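Local atomic coordinates of beta-N-acetylhexosaminidase (Thermotoga neapolitana, PDB entry 5BZA), a protein that probably hydrolyses terminal non-reducing N-acetyl-D-hexosamine residues from N-acetyl-beta-D-hexosaminides, as a glycosyl hydrolase of family 3. Residues F238-K250 with F265-N277. Residues are numbered along the deposited sequence; the frame is centred on the assembly and turned at random.
Sequences FKGLVLSDAMEMK and FIEAGGNMILLDN
L274 is the bump that fills the hollow where strand 241-243 runs into the loop ahead of M249. With CG trans to the backbone N (chi1 180°), its CB sits against S244 O and its CD2 reaches over A246 N, 3.6 Å away. Its backbone is held as well: L274 N donates to S244 OG (2.9 Å), and M247 N meets L274 O nearly head-on. S244 OG also donates to D245 O, which fixes the rotation of the hydroxyl and leaves it to accept from L274 N. On its other flank S244 lays CB over one face of the F265 ring, a CH-pi contact 4.2 Å from the centroid, while V242 O lies near the ring plane at its edge. M247, bent at chi2, crosses F265 and brings CE to 3.5 Å from F265 CB; its CG rests on I273 CG2. Farther back, L241 CD1 packs into the notch formed by M272 CG and N271 CB. Here V242 O accepts from both N271 N and M272 N, and N271 OD1 takes V242 N at 3.0 Å while also bonding R233.

At the far end the bent E248 side chain lies across L275 CB and receives D276 N on the syn side of OE1, tilted out of the carboxylate plane (2.8 Å, 164°). An alanine here would probably leave D276 N without its carboxylate acceptor and open a gap beside L275 CB.

The segments carry the seventh and eighth strands of the TIM barrel, linked through helices 250-253 and 258-268, and their pairing closes the ring. D245, a cadmium ligand with H161, lies next to S244. E248 OE1 and D276 OD1 stand only 3.0 Å apart as two acceptors, which would probably set up repulsion were both ionised, and may raise the proton affinity of one.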
loop_
_atom_site.group_PDB
_atom_site.type_symbol
_atom_site.label_atom_id
_atom_site.label_comp_id
_atom_site.label_asym_id
_atom_site.label_seq_id
_atom_site.Cartn_x
_atom_site.Cartn_y
_atom_site.Cartn_z
ATOM N N PHE B 238 -11.090 25.833 21.893
ATOM C CA PHE B 238 -10.754 24.449 21.599
ATOM C C PHE B 238 -10.556 23.710 22.915
ATOM O O PHE B 238 -9.685 24.056 23.698
ATOM C CB PHE B 238 -9.490 24.329 20.724
ATOM C CG PHE B 238 -9.110 22.890 20.410
ATOM C CD1 PHE B 238 -9.947 22.076 19.677
ATOM C CD2 PHE B 238 -7.909 22.354 20.873
ATOM C CE1 PHE B 238 -9.610 20.737 19.406
ATOM C CE2 PHE B 238 -7.553 21.023 20.617
ATOM C CZ PHE B 238 -8.414 20.208 19.874
ATOM N N LYS B 239 -11.386 22.702 23.165
ATOM C CA LYS B 239 -11.309 21.985 24.430
ATOM C C LYS B 239 -10.790 20.564 24.175
ATOM O O LYS B 239 -10.881 19.678 25.045
ATOM C CB LYS B 239 -12.682 21.971 25.142
ATOM C CG LYS B 239 -13.332 23.371 25.321
ATOM C CD LYS B 239 -12.333 24.378 25.888
ATOM C CE LYS B 239 -13.003 25.643 26.433
ATOM N NZ LYS B 239 -11.992 26.717 26.723
ATOM N N GLY B 240 -10.283 20.335 22.967
ATOM C CA GLY B 240 -9.843 19.006 22.613
ATOM C C GLY B 240 -8.395 18.755 22.978
ATOM O O GLY B 240 -7.818 19.425 23.828
ATOM N N LEU B 241 -7.807 17.773 22.298
ATOM C CA LEU B 241 -6.470 17.286 22.579
ATOM C C LEU B 241 -5.402 18.154 21.917
ATOM O O LEU B 241 -5.453 18.416 20.692
ATOM C CB LEU B 241 -6.363 15.817 22.107
ATOM C CG LEU B 241 -5.022 15.087 22.223
ATOM C CD1 LEU B 241 -4.576 14.951 23.705
ATOM C CD2 LEU B 241 -5.092 13.696 21.563
ATOM N N VAL B 242 -4.446 18.606 22.735
ATOM C CA VAL B 242 -3.321 19.412 22.271
ATOM C C VAL B 242 -2.005 18.687 22.483
ATOM O O VAL B 242 -1.678 18.290 23.606
ATOM C CB VAL B 242 -3.230 20.806 23.031
ATOM C CG1 VAL B 242 -1.866 21.540 22.744
ATOM C CG2 VAL B 242 -4.411 21.671 22.713
ATOM N N LEU B 243 -1.223 18.577 21.416
ATOM C CA LEU B 243 0.083 17.919 21.438
ATOM C C LEU B 243 1.218 18.848 21.157
ATOM O O LEU B 243 1.093 19.716 20.313
ATOM C CB LEU B 243 0.184 16.806 20.368
ATOM C CG LEU B 243 -0.279 15.379 20.513
ATOM C CD1 LEU B 243 -1.729 15.328 20.919
ATOM C CD2 LEU B 243 -0.114 14.796 19.128
ATOM N N SER B 244 2.363 18.608 21.782
ATOM C CA SER B 244 3.559 19.294 21.334
ATOM C C SER B 244 4.006 18.765 19.983
ATOM O O SER B 244 3.719 17.602 19.608
ATOM C CB SER B 244 4.677 19.135 22.370
ATOM O OG SER B 244 5.301 17.858 22.331
ATOM N N ASP B 245 4.745 19.579 19.242
ATOM C CA ASP B 245 5.610 18.976 18.224
ATOM C C ASP B 245 6.696 18.228 19.033
ATOM O O ASP B 245 6.730 18.347 20.257
ATOM C CB ASP B 245 6.209 20.007 17.263
ATOM C CG ASP B 245 6.571 19.393 15.919
ATOM O OD1 ASP B 245 6.583 18.139 15.842
ATOM O OD2 ASP B 245 6.884 20.136 14.947
ATOM N N ALA B 246 7.568 17.452 18.397
ATOM C CA ALA B 246 8.493 16.583 19.174
ATOM C C ALA B 246 9.433 17.408 20.052
ATOM O O ALA B 246 10.168 18.258 19.559
ATOM C CB ALA B 246 9.298 15.682 18.252
ATOM N N MET B 247 9.419 17.143 21.358
ATOM C CA MET B 247 10.147 18.004 22.323
ATOM C C MET B 247 11.653 17.979 22.161
ATOM O O MET B 247 12.328 18.914 22.570
ATOM C CB MET B 247 9.811 17.595 23.759
ATOM C CG MET B 247 8.461 18.026 24.228
ATOM S SD MET B 247 8.236 19.826 24.285
ATOM C CE MET B 247 6.645 19.852 25.111
ATOM N N GLU B 248 12.182 16.897 21.593
ATOM C CA GLU B 248 13.622 16.727 21.463
ATOM C C GLU B 248 14.147 17.676 20.400
ATOM O O GLU B 248 15.336 17.922 20.341
ATOM C CB GLU B 248 13.996 15.276 21.084
ATOM C CG GLU B 248 13.631 14.225 22.149
ATOM C CD GLU B 248 12.289 13.575 21.859
ATOM O OE1 GLU B 248 11.447 14.254 21.219
ATOM O OE2 GLU B 248 12.085 12.385 22.238
ATOM N N MET B 249 13.278 18.179 19.535
ATOM C CA MET B 249 13.750 19.074 18.499
ATOM C C MET B 249 14.538 20.296 19.079
ATOM O O MET B 249 14.245 20.814 20.161
ATOM C CB MET B 249 12.597 19.548 17.634
ATOM C CG MET B 249 12.259 18.630 16.474
ATOM S SD MET B 249 10.807 19.197 15.534
ATOM C CE MET B 249 9.578 18.875 16.690
ATOM N N LYS B 250 15.576 20.681 18.349
ATOM C CA LYS B 250 16.586 21.623 18.797
ATOM C C LYS B 250 15.961 22.954 19.225
ATOM O O LYS B 250 16.388 23.556 20.207
ATOM C CB LYS B 250 17.585 21.841 17.660
ATOM C CG LYS B 250 18.843 21.006 17.753
ATOM C CD LYS B 250 19.539 20.904 16.386
ATOM C CE LYS B 250 20.741 19.985 16.457
ATOM N NZ LYS B 250 21.585 20.357 17.645
ATOM N N PHE B 265 4.991 23.315 28.883
ATOM C CA PHE B 265 3.947 22.780 28.017
ATOM C C PHE B 265 2.684 22.429 28.808
ATOM O O PHE B 265 1.575 22.809 28.422
ATOM C CB PHE B 265 4.461 21.558 27.261
ATOM C CG PHE B 265 3.404 20.845 26.465
ATOM C CD1 PHE B 265 2.986 21.332 25.234
ATOM C CD2 PHE B 265 2.814 19.686 26.962
ATOM C CE1 PHE B 265 2.005 20.649 24.503
ATOM C CE2 PHE B 265 1.837 19.001 26.224
ATOM C CZ PHE B 265 1.438 19.481 25.000
ATOM N N ILE B 266 2.830 21.723 29.916
ATOM C CA ILE B 266 1.621 21.293 30.620
ATOM C C ILE B 266 0.934 22.465 31.329
ATOM O O ILE B 266 -0.298 22.624 31.276
ATOM C CB ILE B 266 1.943 20.161 31.604
ATOM C CG1 ILE B 266 2.351 18.909 30.812
ATOM C CG2 ILE B 266 0.710 19.806 32.433
ATOM C CD1 ILE B 266 1.247 18.368 29.897
ATOM N N GLU B 267 1.741 23.311 31.957
ATOM C CA GLU B 267 1.211 24.507 32.598
ATOM C C GLU B 267 0.564 25.433 31.557
ATOM O O GLU B 267 -0.293 26.255 31.915
ATOM C CB GLU B 267 2.307 25.208 33.393
ATOM C CG GLU B 267 2.567 24.508 34.724
ATOM C CD GLU B 267 1.340 24.550 35.646
ATOM O OE1 GLU B 267 0.793 25.655 35.861
ATOM O OE2 GLU B 267 0.907 23.489 36.144
ATOM N N ALA B 268 1.029 25.344 30.302
ATOM C CA ALA B 268 0.509 26.142 29.185
ATOM C C ALA B 268 -0.856 25.684 28.707
ATOM O O ALA B 268 -1.551 26.406 27.990
ATOM C CB ALA B 268 1.482 26.165 28.031
ATOM N N GLY B 269 -1.250 24.480 29.086
ATOM C CA GLY B 269 -2.545 23.988 28.664
ATOM C C GLY B 269 -2.395 22.849 27.691
ATOM O O GLY B 269 -3.367 22.376 27.158
ATOM N N GLY B 270 -1.168 22.394 27.481
ATOM C CA GLY B 270 -0.955 21.215 26.663
ATOM C C GLY B 270 -1.406 19.892 27.293
ATOM O O GLY B 270 -1.432 19.749 28.517
ATOM N N ASN B 271 -1.757 18.909 26.462
ATOM C CA ASN B 271 -2.189 17.617 26.962
ATOM C C ASN B 271 -1.182 16.490 26.726
ATOM O O ASN B 271 -0.881 15.725 27.632
ATOM C CB ASN B 271 -3.501 17.203 26.324
ATOM C CG ASN B 271 -4.595 18.201 26.532
ATOM O OD1 ASN B 271 -5.306 18.545 25.572
ATOM N ND2 ASN B 271 -4.786 18.641 27.785
ATOM N N MET B 272 -0.699 16.331 25.500
ATOM C CA MET B 272 0.216 15.233 25.257
ATOM C C MET B 272 1.548 15.707 24.781
ATOM O O MET B 272 1.647 16.423 23.786
ATOM C CB MET B 272 -0.340 14.238 24.226
ATOM C CG MET B 272 -1.531 13.460 24.697
ATOM S SD MET B 272 -2.006 12.079 23.616
ATOM C CE MET B 272 -0.890 10.804 24.213
ATOM N N ILE B 273 2.581 15.230 25.457
ATOM C CA ILE B 273 3.949 15.505 25.043
ATOM C C ILE B 273 4.427 14.511 23.974
ATOM O O ILE B 273 4.453 13.316 24.227
ATOM C CB ILE B 273 4.859 15.477 26.248
ATOM C CG1 ILE B 273 4.422 16.634 27.159
ATOM C CG2 ILE B 273 6.293 15.563 25.791
ATOM C CD1 ILE B 273 5.008 16.642 28.547
ATOM N N LEU B 274 4.775 15.013 22.782
ATOM C CA LEU B 274 5.272 14.168 21.708
ATOM C C LEU B 274 6.806 14.028 21.801
ATOM O O LEU B 274 7.527 15.032 21.863
ATOM C CB LEU B 274 4.836 14.733 20.350
ATOM C CG LEU B 274 5.278 13.977 19.089
ATOM C CD1 LEU B 274 4.462 12.660 18.944
ATOM C CD2 LEU B 274 5.180 14.774 17.812
ATOM N N LEU B 275 7.289 12.787 21.942
ATOM C CA LEU B 275 8.726 12.449 21.852
ATOM C C LEU B 275 9.041 11.782 20.554
ATOM O O LEU B 275 8.337 10.853 20.189
ATOM C CB LEU B 275 9.147 11.514 22.965
ATOM C CG LEU B 275 8.800 12.077 24.329
ATOM C CD1 LEU B 275 9.142 11.072 25.391
ATOM C CD2 LEU B 275 9.573 13.431 24.506
ATOM N N ASP B 276 10.114 12.166 19.881
ATOM C CA ASP B 276 10.379 11.546 18.596
ATOM C C ASP B 276 11.202 10.270 18.778
ATOM O O ASP B 276 11.592 9.648 17.792
ATOM C CB ASP B 276 11.051 12.522 17.603
ATOM C CG ASP B 276 12.439 12.908 18.014
ATOM O OD1 ASP B 276 12.832 12.584 19.145
ATOM O OD2 ASP B 276 13.138 13.581 17.218
ATOM N N ASN B 277 11.408 9.879 20.036
ATOM C CA ASN B 277 12.193 8.712 20.398
ATOM C C ASN B 277 11.676 8.064 21.684
ATOM O O ASN B 277 11.786 8.658 22.751
ATOM C CB ASN B 277 13.658 9.079 20.578
ATOM C CG ASN B 277 14.556 7.867 20.689
ATOM O OD1 ASN B 277 14.104 6.737 20.993
ATOM N ND2 ASN B 277 15.854 8.083 20.457
#